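Local coordinates for polyketide synthase PksR (Bacillus subtilis, PDB 4U3V), which takes part in synthesis of the antibiotic polyketide bacillaene, this piece being the double-hotdog enoyl-isomerase domain of the multifunctional synthase, at residues Pro40-Val54 / Gly164-His176. Sequence-based numbering, arbitrary orientation.
Sequences PYVQGHVFNNERVLV and GPEWGELFKTITH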
ATOM      1  N   PRO A  40       1.168 -17.464  -4.101  1.00 33.26           N
ATOM      2  CA  PRO A  40      -0.165 -16.851  -3.910  1.00 35.84           C
ATOM      3  C   PRO A  40      -0.171 -15.313  -3.987  1.00 31.79           C
ATOM      4  O   PRO A  40      -1.103 -14.732  -4.526  1.00 31.25           O
ATOM      5  CB  PRO A  40      -0.577 -17.323  -2.507  1.00 38.10           C
ATOM      6  CG  PRO A  40       0.172 -18.601  -2.292  1.00 36.87           C
ATOM      7  CD  PRO A  40       1.442 -18.523  -3.108  1.00 38.26           C
ATOM      8  N   TYR A  41       0.915 -14.666  -3.563  1.00 29.29           N
ATOM      9  CA  TYR A  41       1.015 -13.199  -3.698  1.00 30.42           C
ATOM     10  C   TYR A  41       0.888 -12.732  -5.163  1.00 27.49           C
ATOM     11  O   TYR A  41       0.375 -11.642  -5.437  1.00 27.47           O
ATOM     12  CB  TYR A  41       2.348 -12.740  -3.112  1.00 28.03           C
ATOM     13  CG  TYR A  41       2.469 -11.235  -2.930  1.00 30.00           C
ATOM     14  CD1 TYR A  41       2.055 -10.635  -1.752  1.00 37.07           C
ATOM     15  CD2 TYR A  41       3.023 -10.431  -3.928  1.00 25.43           C
ATOM     16  CE1 TYR A  41       2.216  -9.269  -1.557  1.00 35.64           C
ATOM     17  CE2 TYR A  41       3.225  -9.076  -3.728  1.00 24.58           C
ATOM     18  CZ  TYR A  41       2.785  -8.495  -2.549  1.00 31.52           C
ATOM     19  OH  TYR A  41       3.024  -7.144  -2.312  1.00 30.81           O
ATOM     20  N   VAL A  42       1.373 -13.550  -6.113  1.00 26.49           N
ATOM     21  CA  VAL A  42       1.403 -13.169  -7.521  1.00 25.55           C
ATOM     22  C   VAL A  42       0.138 -13.672  -8.218  1.00 25.44           C
ATOM     23  O   VAL A  42      -0.467 -12.919  -8.994  1.00 28.94           O
ATOM     24  CB  VAL A  42       2.662 -13.729  -8.234  1.00 24.85           C
ATOM     25  CG1 VAL A  42       2.669 -13.377  -9.722  1.00 29.72           C
ATOM     26  CG2 VAL A  42       3.902 -13.139  -7.582  1.00 26.32           C
ATOM     27  N   GLN A  43      -0.236 -14.919  -7.909  1.00 29.57           N
ATOM     28  CA  GLN A  43      -1.487 -15.519  -8.440  1.00 34.37           C
ATOM     29  C   GLN A  43      -2.677 -14.656  -8.034  1.00 33.81           C
ATOM     30  O   GLN A  43      -3.677 -14.572  -8.751  1.00 35.77           O
ATOM     31  CB  GLN A  43      -1.742 -16.894  -7.825  1.00 44.33           C
ATOM     32  CG  GLN A  43      -0.818 -18.003  -8.268  1.00 46.99           C
ATOM     33  CD  GLN A  43      -1.144 -19.309  -7.571  1.00 74.53           C
ATOM     34  OE1 GLN A  43      -1.384 -19.340  -6.359  1.00 76.44           O
ATOM     35  NE2 GLN A  43      -1.175 -20.397  -8.336  1.00 74.47           N
ATOM     36  N   GLY A  44      -2.557 -14.020  -6.874  1.00 30.47           N
ATOM     37  CA  GLY A  44      -3.662 -13.236  -6.305  1.00 32.90           C
ATOM     38  C   GLY A  44      -3.993 -11.846  -6.826  1.00 32.96           C
ATOM     39  O   GLY A  44      -4.921 -11.187  -6.320  1.00 31.73           O
ATOM     40  N   HIS A  45      -3.257 -11.376  -7.815  1.00 29.27           N
ATOM     41  CA  HIS A  45      -3.608 -10.144  -8.503  1.00 32.14           C
ATOM     42  C   HIS A  45      -3.461 -10.195  -9.996  1.00 41.99           C
ATOM     43  O   HIS A  45      -2.359 -10.137 -10.523  1.00 32.31           O
ATOM     44  CB  HIS A  45      -2.797  -8.984  -7.925  1.00 29.91           C
ATOM     45  CG  HIS A  45      -3.106  -7.656  -8.548  1.00 32.90           C
ATOM     46  ND1 HIS A  45      -2.247  -7.030  -9.383  1.00 32.26           N
ATOM     47  CD2 HIS A  45      -4.248  -6.843  -8.473  1.00 35.84           C
ATOM     48  CE1 HIS A  45      -2.784  -5.858  -9.788  1.00 34.60           C
ATOM     49  NE2 HIS A  45      -4.006  -5.737  -9.219  1.00 36.19           N
ATOM     50  N   VAL A  46      -4.595 -10.182 -10.695  1.00 34.63           N
ATOM     51  CA  VAL A  46      -4.626 -10.306 -12.148  1.00 43.79           C
ATOM     52  C   VAL A  46      -5.254  -9.058 -12.741  1.00 46.79           C
ATOM     53  O   VAL A  46      -6.246  -8.546 -12.230  1.00 50.82           O
ATOM     54  CB  VAL A  46      -5.417 -11.557 -12.576  1.00 46.35           C
ATOM     55  CG1 VAL A  46      -5.780 -11.492 -14.053  1.00 49.54           C
ATOM     56  CG2 VAL A  46      -4.625 -12.822 -12.258  1.00 40.35           C
ATOM     57  N   PHE A  47      -4.621  -8.518 -13.771  1.00 46.95           N
ATOM     58  CA  PHE A  47      -5.076  -7.278 -14.369  1.00 44.64           C
ATOM     59  C   PHE A  47      -4.821  -7.239 -15.876  1.00 44.51           C
ATOM     60  O   PHE A  47      -3.718  -7.528 -16.354  1.00 44.30           O
ATOM     61  CB  PHE A  47      -4.445  -6.061 -13.688  1.00 48.73           C
ATOM     62  CG  PHE A  47      -4.980  -4.747 -14.188  1.00 52.17           C
ATOM     63  CD1 PHE A  47      -6.221  -4.284 -13.765  1.00 58.00           C
ATOM     64  CD2 PHE A  47      -4.260  -3.990 -15.100  1.00 48.50           C
ATOM     65  CE1 PHE A  47      -6.723  -3.078 -14.224  1.00 65.66           C
ATOM     66  CE2 PHE A  47      -4.755  -2.781 -15.564  1.00 67.75           C
ATOM     67  CZ  PHE A  47      -5.992  -2.325 -15.129  1.00 55.72           C
ATOM     68  N   ASN A  48      -5.864  -6.918 -16.626  1.00 45.99           N
ATOM     69  CA  ASN A  48      -5.794  -7.005 -18.073  1.00 53.58           C
ATOM     70  C   ASN A  48      -5.145  -8.336 -18.475  1.00 54.67           C
ATOM     71  O   ASN A  48      -4.170  -8.344 -19.233  1.00 50.98           O
ATOM     72  CB  ASN A  48      -4.975  -5.826 -18.612  1.00 64.34           C
ATOM     73  CG  ASN A  48      -5.316  -5.489 -20.053  1.00 75.84           C
ATOM     74  OD1 ASN A  48      -6.468  -5.623 -20.487  1.00 64.13           O
ATOM     75  ND2 ASN A  48      -4.309  -5.057 -20.807  1.00 71.61           N
ATOM     76  N   ASN A  49      -5.635  -9.437 -17.891  1.00 48.85           N
ATOM     77  CA  ASN A  49      -5.202 -10.795 -18.233  1.00 53.93           C
ATOM     78  C   ASN A  49      -3.774 -11.211 -17.878  1.00 56.45           C
ATOM     79  O   ASN A  49      -3.308 -12.263 -18.318  1.00 58.23           O
ATOM     80  CB  ASN A  49      -5.480 -11.087 -19.714  1.00 68.51           C
ATOM     81  CG  ASN A  49      -6.913 -11.521 -19.963  1.00 83.37           C
ATOM     82  OD1 ASN A  49      -7.558 -12.103 -19.086  1.00 85.44           O
ATOM     83  ND2 ASN A  49      -7.428 -11.219 -21.155  1.00 77.13           N
ATOM     84  N   GLU A  50      -3.077 -10.401 -17.085  1.00 43.34           N
ATOM     85  CA  GLU A  50      -1.702 -10.735 -16.699  1.00 39.63           C
ATOM     86  C   GLU A  50      -1.589 -10.787 -15.173  1.00 37.96           C
ATOM     87  O   GLU A  50      -2.331 -10.089 -14.478  1.00 39.19           O
ATOM     88  CB  GLU A  50      -0.719  -9.701 -17.252  1.00 51.90           C
ATOM     89  CG  GLU A  50      -1.022  -9.219 -18.670  1.00 53.60           C
ATOM     90  CD  GLU A  50      -0.324  -7.910 -19.018  1.00 75.46           C
ATOM     91  OE1 GLU A  50      -0.539  -6.899 -18.307  1.00 80.47           O
ATOM     92  OE2 GLU A  50       0.417  -7.878 -20.028  1.00 77.74           O
ATOM     93  N   ARG A  51      -0.592 -11.512 -14.665  1.00 34.56           N
ATOM     94  CA  ARG A  51      -0.223 -11.383 -13.238  1.00 33.68           C
ATOM     95  C   ARG A  51       0.690 -10.181 -13.021  1.00 32.87           C
ATOM     96  O   ARG A  51       1.800 -10.149 -13.541  1.00 35.82           O
ATOM     97  CB  ARG A  51       0.394 -12.679 -12.773  1.00 31.61           C
ATOM     98  CG  ARG A  51      -0.593 -13.827 -12.963  1.00 38.30           C
ATOM     99  CD  ARG A  51      -0.341 -14.996 -12.051  1.00 42.21           C
ATOM    100  NE  ARG A  51      -1.091 -16.174 -12.511  1.00 45.87           N
ATOM    101  CZ  ARG A  51      -0.885 -17.422 -12.091  1.00 48.26           C
ATOM    102  NH1 ARG A  51       0.067 -17.697 -11.199  1.00 39.16           N
ATOM    103  NH2 ARG A  51      -1.639 -18.412 -12.560  1.00 48.66           N
ATOM    104  N   VAL A  52       0.153  -9.120 -12.422  1.00 30.20           N
ATOM    105  CA  VAL A  52       0.864  -7.854 -12.295  1.00 30.20           C
ATOM    106  C   VAL A  52       1.197  -7.658 -10.818  1.00 30.89           C
ATOM    107  O   VAL A  52       0.322  -7.822  -9.970  1.00 27.41           O
ATOM    108  CB  VAL A  52      -0.046  -6.692 -12.736  1.00 30.89           C
ATOM    109  CG1 VAL A  52       0.580  -5.339 -12.406  1.00 33.07           C
ATOM    110  CG2 VAL A  52      -0.412  -6.816 -14.219  1.00 40.34           C
ATOM    111  N   LEU A  53       2.470  -7.438 -10.481  1.00 26.94           N
ATOM    112  CA  LEU A  53       2.813  -7.336  -9.054  1.00 24.81           C
ATOM    113  C   LEU A  53       2.035  -6.165  -8.444  1.00 23.90           C
ATOM    114  O   LEU A  53       1.993  -5.067  -9.024  1.00 25.32           O
ATOM    115  CB  LEU A  53       4.329  -7.107  -8.907  1.00 27.49           C
ATOM    116  CG  LEU A  53       4.902  -7.247  -7.495  1.00 28.81           C
ATOM    117  CD1 LEU A  53       4.755  -8.688  -7.029  1.00 28.16           C
ATOM    118  CD2 LEU A  53       6.375  -6.861  -7.548  1.00 32.22           C
ATOM    119  N   VAL A  54       1.418  -6.378  -7.268  1.00 25.89           N
ATOM    120  CA  VAL A  54       0.585  -5.320  -6.723  1.00 25.87           C
ATOM    121  C   VAL A  54       1.445  -4.095  -6.384  1.00 26.16           C
ATOM    122  O   VAL A  54       2.563  -4.228  -5.861  1.00 26.23           O
ATOM    123  CB  VAL A  54      -0.221  -5.764  -5.486  1.00 31.58           C
ATOM    124  CG1 VAL A  54      -1.316  -6.745  -5.875  1.00 35.38           C
ATOM    125  CG2 VAL A  54       0.704  -6.336  -4.422  1.00 26.67           C
ATOM    126  N   GLY A 164     -11.792  -3.909 -12.398  1.00114.64           N
ATOM    127  CA  GLY A 164     -10.951  -4.804 -13.181  1.00 91.85           C
ATOM    128  C   GLY A 164     -10.280  -5.916 -12.394  1.00 70.11           C
ATOM    129  O   GLY A 164     -10.462  -7.089 -12.718  1.00 69.78           O
ATOM    130  N   PRO A 165      -9.457  -5.558 -11.385  1.00 70.60           N
ATOM    131  CA  PRO A 165      -8.526  -6.533 -10.802  1.00 56.06           C
ATOM    132  C   PRO A 165      -9.236  -7.779 -10.281  1.00 63.97           C
ATOM    133  O   PRO A 165     -10.270  -7.669  -9.615  1.00 69.16           O
ATOM    134  CB  PRO A 165      -7.893  -5.769  -9.635  1.00 58.21           C
ATOM    135  CG  PRO A 165      -8.014  -4.322 -10.002  1.00 57.92           C
ATOM    136  CD  PRO A 165      -9.163  -4.174 -10.958  1.00 64.59           C
ATOM    137  N   GLU A 166      -8.699  -8.954 -10.605  1.00 42.33           N
ATOM    138  CA  GLU A 166      -9.119 -10.188  -9.952  1.00 48.51           C
ATOM    139  C   GLU A 166      -8.233 -10.514  -8.758  1.00 51.44           C
ATOM    140  O   GLU A 166      -7.015 -10.644  -8.902  1.00 41.98           O
ATOM    141  CB  GLU A 166      -9.084 -11.359 -10.923  1.00 54.37           C
ATOM    142  CG  GLU A 166     -10.213 -11.373 -11.933  1.00 77.25           C
ATOM    143  CD  GLU A 166      -9.754 -11.906 -13.273  1.00 86.38           C
ATOM    144  OE1 GLU A 166      -9.482 -13.124 -13.365  1.00 85.96           O
ATOM    145  OE2 GLU A 166      -9.608 -11.094 -14.213  1.00 92.55           O
ATOM    146  N   TRP A 167      -8.866 -10.747  -7.610  1.00 33.17           N
ATOM    147  CA  TRP A 167      -8.156 -10.885  -6.332  1.00 33.16           C
ATOM    148  C   TRP A 167      -8.132 -12.284  -5.819  1.00 40.21           C
ATOM    149  O   TRP A 167      -9.173 -12.920  -5.706  1.00 40.53           O
ATOM    150  CB  TRP A 167      -8.797  -9.973  -5.289  1.00 32.91           C
ATOM    151  CG  TRP A 167      -8.667  -8.522  -5.635  1.00 31.83           C
ATOM    152  CD1 TRP A 167      -9.640  -7.669  -6.153  1.00 34.63           C
ATOM    153  CD2 TRP A 167      -7.462  -7.711  -5.522  1.00 29.22           C
ATOM    154  NE1 TRP A 167      -9.129  -6.414  -6.373  1.00 33.06           N
ATOM    155  CE2 TRP A 167      -7.832  -6.363  -5.950  1.00 34.89           C
ATOM    156  CE3 TRP A 167      -6.179  -7.942  -5.042  1.00 31.98           C
ATOM    157  CZ2 TRP A 167      -6.932  -5.320  -5.921  1.00 36.07           C
ATOM    158  CZ3 TRP A 167      -5.291  -6.875  -5.009  1.00 26.91           C
ATOM    159  CH2 TRP A 167      -5.651  -5.608  -5.431  1.00 33.14           C
ATOM    160  N   GLY A 168      -6.966 -12.738  -5.394  1.00 36.74           N
ATOM    161  CA  GLY A 168      -6.856 -13.970  -4.623  1.00 37.22           C
ATOM    162  C   GLY A 168      -7.149 -13.808  -3.141  1.00 38.80           C
ATOM    163  O   GLY A 168      -7.184 -12.695  -2.617  1.00 35.69           O
ATOM    164  N   GLU A 169      -7.349 -14.917  -2.436  1.00 41.87           N
ATOM    165  CA  GLU A 169      -7.834 -14.837  -1.049  1.00 42.18           C
ATOM    166  C   GLU A 169      -6.891 -14.194  -0.026  1.00 41.11           C
ATOM    167  O   GLU A 169      -7.344 -13.638   0.976  1.00 35.84           O
ATOM    168  CB  GLU A 169      -8.241 -16.217  -0.517  1.00 46.10           C
ATOM    169  CG  GLU A 169      -9.295 -16.920  -1.360  1.00 53.38           C
ATOM    170  CD  GLU A 169     -10.648 -16.225  -1.315  1.00 59.05           C
ATOM    171  OE1 GLU A 169     -11.174 -16.048  -0.194  1.00 64.02           O
ATOM    172  OE2 GLU A 169     -11.161 -15.825  -2.393  1.00 54.77           O
ATOM    173  N   LEU A 170      -5.584 -14.336  -0.241  1.00 38.00           N
ATOM    174  CA  LEU A 170      -4.565 -13.609   0.516  1.00 33.66           C
ATOM    175  C   LEU A 170      -4.911 -12.121   0.760  1.00 31.48           C
ATOM    176  O   LEU A 170      -4.597 -11.577   1.825  1.00 30.90           O
ATOM    177  CB  LEU A 170      -3.247 -13.661  -0.286  1.00 39.55           C
ATOM    178  CG  LEU A 170      -2.027 -13.069   0.414  1.00 43.05           C
ATOM    179  CD1 LEU A 170      -1.842 -13.744   1.773  1.00 47.93           C
ATOM    180  CD2 LEU A 170      -0.745 -13.134  -0.417  1.00 36.90           C
ATOM    181  N   PHE A 171      -5.341 -11.458  -0.309  1.00 31.55           N
ATOM    182  CA  PHE A 171      -5.591  -9.984  -0.290  1.00 27.74           C
ATOM    183  C   PHE A 171      -6.951  -9.609   0.323  1.00 32.01           C
ATOM    184  O   PHE A 171      -7.232  -8.420   0.565  1.00 30.34           O
ATOM    185  CB  PHE A 171      -5.463  -9.396  -1.706  1.00 26.77           C
ATOM    186  CG  PHE A 171      -4.062  -9.474  -2.270  1.00 29.04           C
ATOM    187  CD1 PHE A 171      -3.049  -8.675  -1.754  1.00 28.83           C
ATOM    188  CD2 PHE A 171      -3.749 -10.376  -3.286  1.00 29.46           C
ATOM    189  CE1 PHE A 171      -1.740  -8.772  -2.217  1.00 31.86           C
ATOM    190  CE2 PHE A 171      -2.450 -10.460  -3.773  1.00 32.50           C
ATOM    191  CZ  PHE A 171      -1.436  -9.676  -3.225  1.00 29.95           C
ATOM    192  N   LYS A 172      -7.815 -10.600   0.547  1.00 29.61           N
ATOM    193  CA  LYS A 172      -9.166 -10.316   1.060  1.00 34.32           C
ATOM    194  C   LYS A 172      -9.166 -10.125   2.576  1.00 37.69           C
ATOM    195  O   LYS A 172      -9.588 -11.008   3.328  1.00 39.95           O
ATOM    196  CB  LYS A 172     -10.133 -11.428   0.648  1.00 37.62           C
ATOM    197  CG  LYS A 172     -10.229 -11.570  -0.858  1.00 35.34           C
ATOM    198  CD  LYS A 172     -11.395 -12.431  -1.317  1.00 42.20           C
ATOM    199  CE  LYS A 172     -11.517 -12.361  -2.825  1.00 42.58           C
ATOM    200  NZ  LYS A 172     -12.446 -13.375  -3.387  1.00 46.68           N
ATOM    201  N   THR A 173      -8.710  -8.963   3.020  1.00 30.51           N
ATOM    202  CA  THR A 173      -8.439  -8.700   4.419  1.00 28.88           C
ATOM    203  C   THR A 173      -9.571  -7.933   5.104  1.00 33.44           C
ATOM    204  O   THR A 173      -9.530  -7.721   6.311  1.00 33.91           O
ATOM    205  CB  THR A 173      -7.180  -7.853   4.555  1.00 35.27           C
ATOM    206  OG1 THR A 173      -7.352  -6.659   3.789  1.00 33.68           O
ATOM    207  CG2 THR A 173      -5.970  -8.588   4.003  1.00 29.71           C
ATOM    208  N   ILE A 174     -10.541  -7.461   4.336  1.00 29.40           N
ATOM    209  CA  ILE A 174     -11.492  -6.494   4.909  1.00 28.99           C
ATOM    210  C   ILE A 174     -12.634  -7.270   5.570  1.00 34.78           C
ATOM    211  O   ILE A 174     -13.212  -8.160   4.953  1.00 36.42           O
ATOM    212  CB  ILE A 174     -12.087  -5.628   3.813  1.00 32.35           C
ATOM    213  CG1 ILE A 174     -10.984  -4.700   3.286  1.00 40.54           C
ATOM    214  CG2 ILE A 174     -13.285  -4.814   4.345  1.00 34.23           C
ATOM    215  CD1 ILE A 174     -11.353  -3.999   2.003  1.00 43.16           C
ATOM    216  N   THR A 175     -12.955  -6.924   6.811  1.00 33.08           N
ATOM    217  CA  THR A 175     -14.095  -7.570   7.505  1.00 34.40           C
ATOM    218  C   THR A 175     -15.318  -6.682   7.681  1.00 37.89           C
ATOM    219  O   THR A 175     -16.448  -7.188   7.782  1.00 36.12           O
ATOM    220  CB  THR A 175     -13.678  -8.124   8.882  1.00 34.95           C
ATOM    221  OG1 THR A 175     -13.250  -7.042   9.734  1.00 38.47           O
ATOM    222  CG2 THR A 175     -12.520  -9.099   8.708  1.00 45.30           C
ATOM    223  N   HIS A 176     -15.104  -5.375   7.801  1.00 32.44           N
ATOM    224  CA  HIS A 176     -16.235  -4.445   7.936  1.00 33.06           C
ATOM    225  C   HIS A 176     -15.950  -3.171   7.180  1.00 28.79           C
ATOM    226  O   HIS A 176     -14.811  -2.723   7.156  1.00 33.65           O
ATOM    227  CB  HIS A 176     -16.446  -4.084   9.401  1.00 32.07           C
ATOM    228  CG  HIS A 176     -16.658  -5.276  10.304  1.00 42.89           C
ATOM    229  ND1 HIS A 176     -15.643  -6.057  10.722  1.00 48.31           N
ATOM    230  CD2 HIS A 176     -17.811  -5.761  10.927  1.00 56.08           C
ATOM    231  CE1 HIS A 176     -16.119  -7.013  11.546  1.00 57.53           C
ATOM    232  NE2 HIS A 176     -17.446  -6.828  11.676  1.00 53.63           N
TER
HETATM  233  O   HOH W   1      -6.264 -13.695  -8.943  1.00 47.13           O
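Val46 and Glu166 form an antiparallel hydrogen-bonded pair, Val46 N to Glu166 O and Glu166 N to Val46 O both 3.0 Å, and just past the strands Gly168 N gives a 2.7 Å hydrogen bond to Gly44 O, tilted out of the carbonyl plane. Gly44 and Gly168 pass CA to CA at 3.7 Å; Gly44 CA sits where Gly168 would carry a CB, and Gly44 is hemmed in by the Phe171 ring and Pro40 O. A water donates to both Gln43 O and Glu166 O, linking helix 40-43 to the second strand.

His45 and Trp167 form the neighbouring non-hydrogen-bonded pair. The imidazole puts CD2 over one face of the indole, 3.6 Å from Trp167 CH2, with the rings inclined at 45°; Pro165 CB lies over that same indole face and touches His45 NE2. A nearly straight 2.8 Å hydrogen bond in the ring plane from His45 ND1 to Val52 O fixes the imidazole's rotation. Beyond them Pro165 CD meets the edge of the Phe47 ring, while Val46 CG1 packs against the bent Glu166 side chain.

Phe171 fills the angle between helix and strands. With CG anti to its carbonyl carbon (chi1 -66°), its ring edge reaches Tyr41 O, CZ lies over one face of the tyrosine ring, 3.9 Å from Tyr41 CD1, and Val54, pointing against Phe171, sets CG1 on Phe171 CZ and CG2 on Phe171 CE1. Leu170 CD2 closes this side on Tyr41 CA at 3.7 Å. Tyr41 OH is hydrogen-bonded to Thr57 OG1, and helix 205-219 touches Tyr41, Trp167 and Phe171.

The hairpin closed by the type I' turn Phe47-Glu50 gains an edge strand from the other half of the chain, a small antiparallel sheet joining the N- and C-terminal hotdogs of this dehydratase-like double-hotdog fold.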